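Local coordinates for protein putative peptidase (Parabacteroides merdae, PDB 4L8K) that probably hydrolyses peptide bonds as a family S41 peptidase of the ClpP/crotonase clan, with a tricorn-like C1 region at its start, at residues E13-I18 with W261-S266; A27-D32 with T278-D283; L42-T47 with Y51-I56; H68-S73 with R79-Y84. One frame throughout, in Å; residues are numbered along the deposited sequence.

Contact 1: residues E13-I18 with W261-S266; sequences EALWRI and WSVRFS. With PO4 (phosphate ion), chain E.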
# COMPACT_ATOMS: atom_id res chain seq x y z
N GLU A 13 -10.32 -27.14 -11.53
CA GLU A 13 -10.83 -26.56 -12.77
C GLU A 13 -11.42 -25.17 -12.54
O GLU A 13 -11.05 -24.25 -13.25
CB GLU A 13 -11.88 -27.47 -13.43
CG GLU A 13 -11.35 -28.79 -13.98
CD GLU A 13 -10.50 -28.78 -15.23
OE1 GLU A 13 -10.41 -27.73 -15.91
OE2 GLU A 13 -9.93 -29.85 -15.55
N ALA A 14 -12.29 -25.03 -11.51
CA ALA A 14 -12.94 -23.76 -11.17
C ALA A 14 -11.93 -22.69 -10.77
O ALA A 14 -12.00 -21.58 -11.30
CB ALA A 14 -13.94 -23.97 -10.05
N LEU A 15 -10.97 -23.03 -9.88
CA LEU A 15 -9.93 -22.11 -9.44
C LEU A 15 -9.04 -21.66 -10.61
O LEU A 15 -8.76 -20.47 -10.72
CB LEU A 15 -9.08 -22.72 -8.30
CG LEU A 15 -7.94 -21.81 -7.76
CD1 LEU A 15 -8.47 -20.45 -7.28
CD2 LEU A 15 -7.14 -22.49 -6.70
N TRP A 16 -8.60 -22.60 -11.48
CA TRP A 16 -7.77 -22.26 -12.63
C TRP A 16 -8.50 -21.26 -13.56
O TRP A 16 -7.90 -20.29 -14.02
CB TRP A 16 -7.34 -23.53 -13.41
CG TRP A 16 -6.35 -23.21 -14.49
CD1 TRP A 16 -5.00 -23.07 -14.35
CD2 TRP A 16 -6.66 -22.75 -15.83
NE1 TRP A 16 -4.44 -22.66 -15.54
CE2 TRP A 16 -5.43 -22.46 -16.47
CE3 TRP A 16 -7.85 -22.66 -16.58
CZ2 TRP A 16 -5.36 -22.08 -17.82
CZ3 TRP A 16 -7.77 -22.28 -17.92
CH2 TRP A 16 -6.55 -21.98 -18.52
N ARG A 17 -9.80 -21.53 -13.83
CA ARG A 17 -10.68 -20.73 -14.68
C ARG A 17 -10.93 -19.34 -14.09
O ARG A 17 -10.89 -18.35 -14.83
CB ARG A 17 -12.01 -21.47 -14.91
CG ARG A 17 -12.37 -21.65 -16.39
CD ARG A 17 -13.72 -22.31 -16.58
NE ARG A 17 -14.73 -21.35 -17.06
CZ ARG A 17 -15.51 -20.63 -16.27
NH1 ARG A 17 -15.41 -20.74 -14.94
NH2 ARG A 17 -16.39 -19.79 -16.79
N ILE A 18 -11.17 -19.25 -12.75
CA ILE A 18 -11.39 -17.97 -12.06
C ILE A 18 -10.15 -17.07 -12.26
O ILE A 18 -10.30 -15.89 -12.59
CB ILE A 18 -11.77 -18.16 -10.56
CG1 ILE A 18 -13.20 -18.73 -10.43
CG2 ILE A 18 -11.66 -16.82 -9.79
CD1 ILE A 18 -13.54 -19.34 -9.09
N TRP A 261 -14.57 -22.64 -0.59
CA TRP A 261 -13.37 -21.84 -0.35
C TRP A 261 -13.44 -20.59 -1.20
O TRP A 261 -14.21 -20.56 -2.16
CB TRP A 261 -12.07 -22.60 -0.69
CG TRP A 261 -11.84 -23.91 0.01
CD1 TRP A 261 -12.51 -24.40 1.10
CD2 TRP A 261 -10.86 -24.89 -0.34
NE1 TRP A 261 -12.02 -25.64 1.43
CE2 TRP A 261 -11.01 -25.97 0.56
CE3 TRP A 261 -9.91 -25.00 -1.37
CZ2 TRP A 261 -10.20 -27.12 0.50
CZ3 TRP A 261 -9.12 -26.15 -1.43
CH2 TRP A 261 -9.29 -27.20 -0.52
N SER A 262 -12.65 -19.59 -0.88
CA SER A 262 -12.67 -18.43 -1.73
C SER A 262 -11.25 -18.06 -2.16
O SER A 262 -10.28 -18.41 -1.50
CB SER A 262 -13.41 -17.27 -1.06
OG SER A 262 -12.61 -16.67 -0.06
N VAL A 263 -11.13 -17.44 -3.34
CA VAL A 263 -9.88 -16.93 -3.89
C VAL A 263 -10.01 -15.41 -3.99
O VAL A 263 -11.06 -14.92 -4.40
CB VAL A 263 -9.47 -17.58 -5.23
CG1 VAL A 263 -10.55 -17.41 -6.32
CG2 VAL A 263 -8.11 -17.07 -5.71
N ARG A 264 -8.97 -14.68 -3.59
CA ARG A 264 -8.96 -13.22 -3.67
C ARG A 264 -7.64 -12.76 -4.29
O ARG A 264 -6.62 -13.46 -4.16
CB ARG A 264 -9.19 -12.55 -2.28
CG ARG A 264 -8.09 -12.80 -1.23
CD ARG A 264 -7.00 -11.74 -1.21
NE ARG A 264 -7.44 -10.45 -0.65
CZ ARG A 264 -7.03 -9.26 -1.07
NH1 ARG A 264 -6.16 -9.15 -2.07
NH2 ARG A 264 -7.48 -8.15 -0.48
N PHE A 265 -7.70 -11.59 -4.95
CA PHE A 265 -6.59 -10.89 -5.60
C PHE A 265 -7.06 -9.47 -5.99
O PHE A 265 -8.24 -9.14 -5.78
CB PHE A 265 -6.02 -11.68 -6.80
CG PHE A 265 -7.02 -12.34 -7.73
CD1 PHE A 265 -7.55 -11.65 -8.82
CD2 PHE A 265 -7.35 -13.69 -7.58
CE1 PHE A 265 -8.40 -12.29 -9.73
CE2 PHE A 265 -8.25 -14.31 -8.45
CZ PHE A 265 -8.73 -13.62 -9.54
N SER A 266 -6.16 -8.63 -6.53
CA SER A 266 -6.53 -7.28 -6.96
C SER A 266 -7.47 -7.36 -8.16
O SER A 266 -7.21 -8.12 -9.10
CB SER A 266 -5.29 -6.47 -7.29
OG SER A 266 -4.49 -6.40 -6.13
P PO4 E . -5.74 -5.40 -2.85
O1 PO4 E . -6.19 -5.56 -4.29
O2 PO4 E . -4.81 -4.16 -2.75
O3 PO4 E . -6.99 -5.23 -1.95
O4 PO4 E . -4.94 -6.66 -2.44
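Val-263 is the bump, and the dip between Leu-15 and Ile-18, three residues apart on the helix, is its hollow. The CG1 methyl of Val-263 lies between Leu-15 CD1 and Ile-18 CG2 and comes within 3.7 Å of the latter. Leu-15 answers with CD1, which is 3.7 Å from the CB of Val-263 and rests over the flat triangle of CB, CG1 and CG2. With CG anti to the backbone N (chi1 180°), that leucine tip reaches the strand although its CA-CB bond is not aimed there. Ile-18 and Val-263 instead run past each other in opposite directions. Farther along, Phe-265 brings CZ to 4.1 Å from the backbone O of Ile-18, a loose approach at the ring edge. The fit is apolar and no hydrogen bond crosses it. The axes of helix 13-18 and strand 262-266 approach to 10.2 Å at an angle of 18°. Val-263 and Phe-265, two apart on the strand, both point to the helix. Leu-57, Met-60 and Leu-61 of helix 50-61 cover Leu-15 and Val-263 as well. Arg-264, between Val-263 and Phe-265, points its guanidinium edge at a phosphate ion, NH1 to O4 at 2.8 Å and NH2 to O3 more weakly at 3.3 Å. Ser-266 OG lies 2.6 Å from O1 of that ion, which is probably from the crystallisation liquor and is also held by His-68, Ser-223 and the backbone N atoms of Ser-249 and Gly-250. This is helix-on-sheet packing: helix 8-22 lies over one face of the antiparallel sheet 70-72/262-266/252-256, whose middle strand contributes to an anion site on the other.

Contact 2: residues A27-D32 with T278-D283; sequences AFKDVD and TEFGID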
# COMPACT_ATOMS: atom_id res chain seq x y z
N ALA A 27 0.70 -10.69 -17.70
CA ALA A 27 1.73 -10.09 -18.56
C ALA A 27 3.02 -9.75 -17.81
O ALA A 27 4.07 -9.63 -18.45
CB ALA A 27 1.18 -8.83 -19.22
N PHE A 28 2.97 -9.63 -16.46
CA PHE A 28 4.11 -9.28 -15.62
C PHE A 28 4.68 -10.48 -14.87
O PHE A 28 5.50 -10.29 -13.98
CB PHE A 28 3.71 -8.17 -14.62
CG PHE A 28 3.04 -7.00 -15.31
CD1 PHE A 28 1.67 -6.98 -15.52
CD2 PHE A 28 3.79 -5.92 -15.77
CE1 PHE A 28 1.06 -5.93 -16.20
CE2 PHE A 28 3.18 -4.86 -16.44
CZ PHE A 28 1.82 -4.87 -16.65
N LYS A 29 4.29 -11.71 -15.25
CA LYS A 29 4.72 -12.94 -14.58
C LYS A 29 5.53 -13.85 -15.52
O LYS A 29 5.18 -13.99 -16.70
CB LYS A 29 3.51 -13.71 -14.01
CG LYS A 29 2.58 -12.88 -13.11
CD LYS A 29 3.32 -12.21 -11.94
CE LYS A 29 2.43 -11.35 -11.09
NZ LYS A 29 3.04 -11.10 -9.75
N ASP A 30 6.59 -14.49 -14.99
CA ASP A 30 7.46 -15.39 -15.73
C ASP A 30 6.77 -16.70 -16.13
O ASP A 30 7.28 -17.37 -17.02
CB ASP A 30 8.77 -15.71 -14.96
CG ASP A 30 8.68 -15.93 -13.46
OD1 ASP A 30 7.95 -16.86 -13.03
OD2 ASP A 30 9.44 -15.26 -12.72
N VAL A 31 5.66 -17.07 -15.48
CA VAL A 31 4.94 -18.31 -15.83
C VAL A 31 3.87 -18.05 -16.89
O VAL A 31 3.40 -16.91 -17.05
CB VAL A 31 4.32 -19.07 -14.62
CG1 VAL A 31 5.39 -19.65 -13.70
CG2 VAL A 31 3.32 -18.21 -13.84
N ASP A 32 3.49 -19.13 -17.59
CA ASP A 32 2.41 -19.22 -18.56
C ASP A 32 1.30 -20.01 -17.85
O ASP A 32 1.55 -21.13 -17.39
CB ASP A 32 2.89 -19.90 -19.86
CG ASP A 32 1.89 -20.03 -21.01
OD1 ASP A 32 0.66 -19.93 -20.76
OD2 ASP A 32 2.33 -20.30 -22.16
N THR A 278 1.09 0.39 -10.66
CA THR A 278 1.54 0.64 -9.27
C THR A 278 1.31 -0.62 -8.39
O THR A 278 1.66 -0.62 -7.21
CB THR A 278 0.79 1.86 -8.67
OG1 THR A 278 -0.61 1.57 -8.62
CG2 THR A 278 1.03 3.16 -9.47
N GLU A 279 0.71 -1.68 -8.98
CA GLU A 279 0.35 -2.93 -8.31
C GLU A 279 1.52 -3.58 -7.59
O GLU A 279 1.34 -4.16 -6.53
CB GLU A 279 -0.23 -3.93 -9.33
CG GLU A 279 -0.64 -5.28 -8.72
CD GLU A 279 -1.83 -5.27 -7.77
OE1 GLU A 279 -2.63 -4.30 -7.79
OE2 GLU A 279 -1.97 -6.27 -7.01
N PHE A 280 2.71 -3.51 -8.19
CA PHE A 280 3.90 -4.19 -7.71
C PHE A 280 4.67 -3.37 -6.70
O PHE A 280 5.68 -3.84 -6.16
CB PHE A 280 4.75 -4.59 -8.93
CG PHE A 280 3.87 -5.19 -10.01
CD1 PHE A 280 3.26 -6.44 -9.83
CD2 PHE A 280 3.64 -4.50 -11.20
CE1 PHE A 280 2.44 -6.99 -10.82
CE2 PHE A 280 2.81 -5.04 -12.20
CZ PHE A 280 2.20 -6.27 -11.99
N GLY A 281 4.13 -2.20 -6.38
CA GLY A 281 4.69 -1.26 -5.44
C GLY A 281 5.24 -0.02 -6.13
O GLY A 281 5.49 -0.04 -7.34
N ILE A 282 5.42 1.06 -5.34
CA ILE A 282 5.97 2.36 -5.73
C ILE A 282 7.28 2.58 -4.96
O ILE A 282 7.31 2.44 -3.71
CB ILE A 282 4.96 3.52 -5.48
CG1 ILE A 282 3.66 3.34 -6.30
CG2 ILE A 282 5.59 4.89 -5.73
CD1 ILE A 282 2.38 3.86 -5.57
N ASP A 283 8.34 2.90 -5.70
CA ASP A 283 9.66 3.18 -5.13
C ASP A 283 9.67 4.54 -4.48
O ASP A 283 9.11 5.48 -5.05
CB ASP A 283 10.76 3.10 -6.21
CG ASP A 283 11.14 1.68 -6.62
OD1 ASP A 283 11.02 0.76 -5.78
OD2 ASP A 283 11.55 1.48 -7.78
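Phe-280, third residue of the type I beta turn from Thr-278 to Gly-281, projects its ring from that turn onto Phe-28, in the loop between helices 8-22 and 33-43. The turn is closed by Gly-281 N donating to Thr-278 O at 3.0 Å. Phe-280 enters with its far end: CZ lies 3.5 Å from CG of Phe-28, and CE2 stands 3.7 Å above the Phe-28 plane, displaced toward the rim. The ring planes are inclined at 47°, with centroids 5.0 Å apart, and the two side chains cross at about a right angle. The end of Lys-29 comes near the Phe-280 ring, its NZ 4.3 Å from CE1, but that amine is hydrogen-bonded to Val-64 O. Phe-25 and the CB of Glu-279 give the Phe-280 ring further company. An alanine in place of Phe-280 removes the ring, which would probably leave the covered face of Phe-28 bare and open a gap beside the end of Lys-29. No hydrogen bond joins the segments, and the Lys-29 amine is engaged by Val-64 O, so the two loops meet at this surface position by dispersion, which depends on how well the two ring shapes fit.

Contact 3: residues L42-T47 with Y51-I56; sequences LLVKDT and YELFDI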
# COMPACT_ATOMS: atom_id res chain seq x y z
N LEU A 42 -2.02 -32.92 -13.85
CA LEU A 42 -1.40 -34.22 -13.56
C LEU A 42 -1.25 -34.45 -12.07
O LEU A 42 -1.08 -35.60 -11.64
CB LEU A 42 -0.02 -34.34 -14.23
CG LEU A 42 0.04 -34.17 -15.76
CD1 LEU A 42 1.47 -33.94 -16.23
CD2 LEU A 42 -0.58 -35.35 -16.49
N LEU A 43 -1.30 -33.38 -11.27
CA LEU A 43 -1.11 -33.46 -9.83
C LEU A 43 -2.42 -33.62 -9.04
O LEU A 43 -2.44 -34.35 -8.05
CB LEU A 43 -0.32 -32.24 -9.32
CG LEU A 43 1.13 -32.10 -9.85
CD1 LEU A 43 1.71 -30.77 -9.51
CD2 LEU A 43 2.02 -33.13 -9.27
N VAL A 44 -3.50 -32.95 -9.47
CA VAL A 44 -4.77 -33.02 -8.75
C VAL A 44 -5.49 -34.35 -9.08
O VAL A 44 -5.73 -34.66 -10.24
CB VAL A 44 -5.67 -31.79 -9.02
CG1 VAL A 44 -6.95 -31.86 -8.21
CG2 VAL A 44 -4.92 -30.48 -8.75
N LYS A 45 -5.79 -35.14 -8.03
CA LYS A 45 -6.52 -36.42 -8.14
C LYS A 45 -7.75 -36.38 -7.26
O LYS A 45 -7.68 -35.83 -6.16
CB LYS A 45 -5.63 -37.63 -7.73
CG LYS A 45 -4.20 -37.62 -8.26
CD LYS A 45 -4.13 -38.15 -9.69
CE LYS A 45 -2.74 -38.19 -10.25
NZ LYS A 45 -2.74 -38.22 -11.74
N ASP A 46 -8.86 -37.02 -7.68
CA ASP A 46 -10.09 -37.04 -6.90
C ASP A 46 -9.97 -37.86 -5.59
O ASP A 46 -10.87 -37.77 -4.74
CB ASP A 46 -11.27 -37.54 -7.75
CG ASP A 46 -11.91 -36.44 -8.59
OD1 ASP A 46 -11.64 -35.24 -8.33
OD2 ASP A 46 -12.71 -36.77 -9.50
N THR A 47 -8.85 -38.57 -5.38
CA THR A 47 -8.58 -39.34 -4.16
C THR A 47 -7.97 -38.45 -3.07
O THR A 47 -7.85 -38.89 -1.92
CB THR A 47 -7.69 -40.54 -4.45
OG1 THR A 47 -6.49 -40.06 -5.09
CG2 THR A 47 -8.39 -41.58 -5.32
N TYR A 51 -7.19 -31.26 2.63
CA TYR A 51 -5.92 -30.64 3.04
C TYR A 51 -4.88 -30.74 1.93
O TYR A 51 -4.15 -29.78 1.69
CB TYR A 51 -5.42 -31.31 4.33
CG TYR A 51 -6.43 -31.24 5.45
CD1 TYR A 51 -6.70 -30.04 6.10
CD2 TYR A 51 -7.13 -32.37 5.85
CE1 TYR A 51 -7.65 -29.97 7.12
CE2 TYR A 51 -8.06 -32.32 6.89
CZ TYR A 51 -8.32 -31.11 7.52
OH TYR A 51 -9.23 -31.06 8.55
N GLU A 52 -4.81 -31.90 1.26
CA GLU A 52 -3.90 -32.14 0.13
C GLU A 52 -4.28 -31.24 -1.04
O GLU A 52 -3.41 -30.65 -1.68
CB GLU A 52 -3.95 -33.62 -0.27
CG GLU A 52 -3.40 -34.53 0.82
CD GLU A 52 -3.82 -36.00 0.76
OE1 GLU A 52 -4.72 -36.34 -0.04
OE2 GLU A 52 -3.26 -36.80 1.54
N LEU A 53 -5.60 -31.11 -1.32
CA LEU A 53 -6.13 -30.25 -2.37
C LEU A 53 -5.77 -28.79 -2.06
O LEU A 53 -5.30 -28.07 -2.95
CB LEU A 53 -7.68 -30.43 -2.50
CG LEU A 53 -8.37 -29.48 -3.53
CD1 LEU A 53 -7.95 -29.82 -4.96
CD2 LEU A 53 -9.87 -29.51 -3.39
N PHE A 54 -5.97 -28.36 -0.80
CA PHE A 54 -5.68 -27.00 -0.38
C PHE A 54 -4.18 -26.66 -0.59
O PHE A 54 -3.86 -25.60 -1.11
CB PHE A 54 -6.12 -26.74 1.08
CG PHE A 54 -5.97 -25.27 1.48
CD1 PHE A 54 -4.76 -24.79 1.95
CD2 PHE A 54 -7.03 -24.38 1.36
CE1 PHE A 54 -4.61 -23.44 2.25
CE2 PHE A 54 -6.87 -23.02 1.68
CZ PHE A 54 -5.67 -22.57 2.13
N ASP A 55 -3.28 -27.59 -0.22
CA ASP A 55 -1.84 -27.37 -0.40
C ASP A 55 -1.44 -27.22 -1.87
O ASP A 55 -0.68 -26.30 -2.20
CB ASP A 55 -1.04 -28.50 0.24
CG ASP A 55 -0.94 -28.40 1.74
OD1 ASP A 55 -1.41 -27.37 2.31
OD2 ASP A 55 -0.36 -29.32 2.35
N ILE A 56 -1.97 -28.09 -2.75
CA ILE A 56 -1.64 -28.08 -4.18
C ILE A 56 -2.24 -26.82 -4.87
O ILE A 56 -1.54 -26.19 -5.68
CB ILE A 56 -2.07 -29.42 -4.84
CG1 ILE A 56 -1.04 -30.56 -4.52
CG2 ILE A 56 -2.35 -29.31 -6.34
CD1 ILE A 56 0.43 -30.33 -4.97
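Val-44 has CG1 opposite its backbone N (chi1 -177°), which spreads its two methyls toward different residues of helix 51-56: CG1 toward Leu-53 and CG2 toward Ile-56. Leu-53 likewise has CG anti to its N (chi1 176°), and this carries CD1 back toward the valine. The contact closes an alpha-helical hairpin in the tricorn C1-like region, where helix 33-43 gives way to a short loop and the chain returns as helix 50-61. CG2 of Val-44 lies 3.7 Å from CG2 of Ile-56, the two side chains sliding past each other in opposite directions, while CG1 meets CD1 of Leu-53 more loosely at 4.0 Å and at a slant. Leu-53 and Ile-56 stand three residues apart on the helix, and one valine spans both, a methyl to each. Together the segments bury 184 Å², and no hydrogen bond joins them. Pro-8 and Phe-12 of helix 8-22 also touch Val-44, making it a three-helix junction. Polar ties from the same helix fix the loop: Val-44 O accepts from Arg-9 NH1, and Asp-46 OD1 from Arg-9 N. Lys-45 curls back along its own chain, its NZ donating to Leu-42 O at 3.1 Å from 39° out of the carbonyl plane.

Contact 4: residues H68-S73 with R79-Y84; sequences HTNLIS and RYWAWY. With MPD ((4S)-2-methyl-2,4-pentanediol), chain F; PO4 (phosphate ion), chain E.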
# COMPACT_ATOMS: atom_id res chain seq x y z
N HIS A 68 -0.72 -10.36 -3.02
CA HIS A 68 -2.13 -9.94 -2.96
C HIS A 68 -3.08 -11.08 -3.30
O HIS A 68 -4.28 -10.88 -3.18
CB HIS A 68 -2.37 -8.70 -3.86
CG HIS A 68 -1.66 -7.51 -3.28
ND1 HIS A 68 -2.21 -6.81 -2.20
CD2 HIS A 68 -0.39 -7.08 -3.47
CE1 HIS A 68 -1.28 -5.92 -1.84
NE2 HIS A 68 -0.18 -6.04 -2.58
N THR A 69 -2.57 -12.27 -3.64
CA THR A 69 -3.37 -13.44 -3.98
C THR A 69 -3.40 -14.42 -2.82
O THR A 69 -2.35 -14.75 -2.26
CB THR A 69 -2.86 -14.09 -5.29
OG1 THR A 69 -3.14 -13.19 -6.37
CG2 THR A 69 -3.51 -15.44 -5.59
N ASN A 70 -4.62 -14.90 -2.46
CA ASN A 70 -4.82 -15.87 -1.38
C ASN A 70 -5.96 -16.84 -1.67
O ASN A 70 -6.98 -16.46 -2.24
CB ASN A 70 -5.13 -15.14 -0.04
CG ASN A 70 -4.12 -14.09 0.33
OD1 ASN A 70 -4.30 -12.90 0.02
ND2 ASN A 70 -3.03 -14.49 0.96
N LEU A 71 -5.81 -18.08 -1.20
CA LEU A 71 -6.85 -19.11 -1.22
C LEU A 71 -7.30 -19.25 0.23
O LEU A 71 -6.45 -19.43 1.11
CB LEU A 71 -6.34 -20.45 -1.80
CG LEU A 71 -7.38 -21.59 -1.93
CD1 LEU A 71 -8.46 -21.26 -2.97
CD2 LEU A 71 -6.69 -22.90 -2.30
N ILE A 72 -8.61 -19.10 0.49
CA ILE A 72 -9.12 -19.12 1.85
C ILE A 72 -10.12 -20.23 2.06
O ILE A 72 -11.15 -20.29 1.39
CB ILE A 72 -9.74 -17.75 2.23
CG1 ILE A 72 -8.84 -16.57 1.81
CG2 ILE A 72 -10.04 -17.70 3.74
CD1 ILE A 72 -9.48 -15.21 1.74
N SER A 73 -9.83 -21.08 3.05
CA SER A 73 -10.71 -22.15 3.51
C SER A 73 -11.03 -21.85 4.97
O SER A 73 -10.60 -20.81 5.49
CB SER A 73 -10.06 -23.52 3.34
OG SER A 73 -9.01 -23.73 4.27
N ARG A 79 -0.74 -18.22 1.03
CA ARG A 79 -0.14 -16.90 0.81
C ARG A 79 1.23 -17.02 0.17
O ARG A 79 1.89 -18.05 0.28
CB ARG A 79 -0.03 -16.12 2.15
CG ARG A 79 0.77 -16.86 3.26
CD ARG A 79 -0.13 -17.48 4.30
NE ARG A 79 0.63 -17.97 5.45
CZ ARG A 79 0.18 -18.84 6.35
NH1 ARG A 79 -1.04 -19.35 6.24
NH2 ARG A 79 0.94 -19.20 7.38
N TYR A 80 1.65 -15.95 -0.52
CA TYR A 80 2.99 -15.81 -1.05
C TYR A 80 3.51 -14.57 -0.29
O TYR A 80 3.45 -13.45 -0.81
CB TYR A 80 3.03 -15.72 -2.58
CG TYR A 80 4.43 -15.53 -3.12
CD1 TYR A 80 5.24 -16.62 -3.42
CD2 TYR A 80 4.95 -14.25 -3.34
CE1 TYR A 80 6.53 -16.44 -3.91
CE2 TYR A 80 6.23 -14.06 -3.85
CZ TYR A 80 7.03 -15.16 -4.10
OH TYR A 80 8.30 -14.98 -4.61
N TRP A 81 3.93 -14.75 0.97
CA TRP A 81 4.31 -13.60 1.76
C TRP A 81 5.75 -13.23 1.66
O TRP A 81 6.11 -12.17 2.18
CB TRP A 81 3.80 -13.68 3.20
CG TRP A 81 2.32 -13.36 3.25
CD1 TRP A 81 1.57 -12.81 2.26
CD2 TRP A 81 1.43 -13.61 4.35
NE1 TRP A 81 0.26 -12.69 2.66
CE2 TRP A 81 0.14 -13.18 3.94
CE3 TRP A 81 1.58 -14.20 5.62
CZ2 TRP A 81 -0.98 -13.28 4.78
CZ3 TRP A 81 0.48 -14.29 6.45
CH2 TRP A 81 -0.79 -13.86 6.02
N ALA A 82 6.53 -13.97 0.82
CA ALA A 82 7.89 -13.62 0.40
C ALA A 82 7.83 -12.25 -0.30
O ALA A 82 8.78 -11.50 -0.24
CB ALA A 82 8.44 -14.68 -0.55
N TRP A 83 6.67 -11.87 -0.87
CA TRP A 83 6.43 -10.57 -1.48
C TRP A 83 6.73 -9.44 -0.45
O TRP A 83 7.29 -8.40 -0.83
CB TRP A 83 4.98 -10.50 -1.97
CG TRP A 83 4.46 -9.16 -2.45
CD1 TRP A 83 4.00 -8.14 -1.68
CD2 TRP A 83 4.10 -8.84 -3.81
NE1 TRP A 83 3.47 -7.14 -2.48
CE2 TRP A 83 3.55 -7.53 -3.80
CE3 TRP A 83 4.23 -9.51 -5.05
CZ2 TRP A 83 3.10 -6.90 -4.97
CZ3 TRP A 83 3.85 -8.85 -6.21
CH2 TRP A 83 3.27 -7.57 -6.17
N TYR A 84 6.37 -9.67 0.84
CA TYR A 84 6.58 -8.69 1.91
C TYR A 84 7.85 -8.96 2.69
O TYR A 84 8.60 -8.03 2.96
CB TYR A 84 5.40 -8.68 2.88
CG TYR A 84 4.09 -8.33 2.21
CD1 TYR A 84 3.77 -7.00 1.92
CD2 TYR A 84 3.16 -9.32 1.88
CE1 TYR A 84 2.57 -6.67 1.31
CE2 TYR A 84 1.95 -9.00 1.27
CZ TYR A 84 1.67 -7.67 0.96
OH TYR A 84 0.49 -7.33 0.35
C1 MPD F . -4.07 -9.01 0.18
C2 MPD F . -2.90 -8.52 1.00
O2 MPD F . -1.71 -8.83 0.25
CM MPD F . -2.98 -7.03 1.16
C3 MPD F . -2.86 -9.21 2.38
C4 MPD F . -3.35 -10.67 2.30
O4 MPD F . -2.46 -11.53 1.56
C5 MPD F . -3.66 -11.24 3.67
P PO4 E . -5.74 -5.40 -2.85
O1 PO4 E . -6.19 -5.56 -4.29
O2 PO4 E . -4.81 -4.16 -2.75
O3 PO4 E . -6.99 -5.23 -1.95
O4 PO4 E . -4.94 -6.66 -2.44
O HOH W 1 -0.25 -13.91 -0.84
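The backbones come closest where the CA atoms of Asn-70 and Arg-79 lie 5.3 Å apart, and a water links them next door, 2.7 Å from Thr-69 O and 2.8 Å from Tyr-80 N. His-68 makes most of the side-chain contact. Its imidazole turns an edge to the indole face of Trp-83, the planes at 89° in an offset edge-to-face pair, while Tyr-84 brings OH over one face of the imidazole, 3.0 Å above its plane and displaced toward the rim. ND1 donates to O4 of the phosphate ion at 2.7 Å, and NE2 is hydrogen-bonded to Gly-246 O. A leucine in place of His-68 would probably leave the phosphate O4 and the Gly-246 carbonyl without those bonds and take the edge from the face of Trp-83. A methylpentanediol molecule, probably from the crystallisation liquor, lies between the segments and bonds to both. Its O4 donates to Asn-70 OD1 at 2.8 Å and accepts from Trp-81 NE1 at 3.2 Å. Its other hydroxyl, O2, accepts from Tyr-84 OH at 2.7 Å. With both ligands bound here, the cleft is consistent with the active-site region of an S41 peptidase. Strand 70-72 pairs antiparallel with strand 262-266, its Leu-71 rests on Leu-57 and Leu-61 of helix 50-61, and helix 82-85 starts right after Trp-81 and supplies Tyr-84.

Contacts 1 and 4 share the phosphate ion, which probably marks the active-site cleft, and neighbouring strands, their centres about 13 Å apart. Arg-264 NH1 lies 2.8 Å from His-68 O, a probable hydrogen bond, so the Arg-264 side chain is also tied to the backbone of His-68. Contact 2 joins this phosphate site through Glu-279 OE2, 2.7 Å from Ser-266 OG in a probable hydrogen bond, and through packing of Phe-280 against Trp-83. Contact 3 is far from contact 2, about 28 Å between centres, but touches contacts 1 and 4 through Phe-54: its N is 3.5 Å from Trp-261 CH2, its CZ 3.4 Å from Leu-71 O. In sequence, contacts 3 and 4 nest inside the loops closed by contacts 1 and 2.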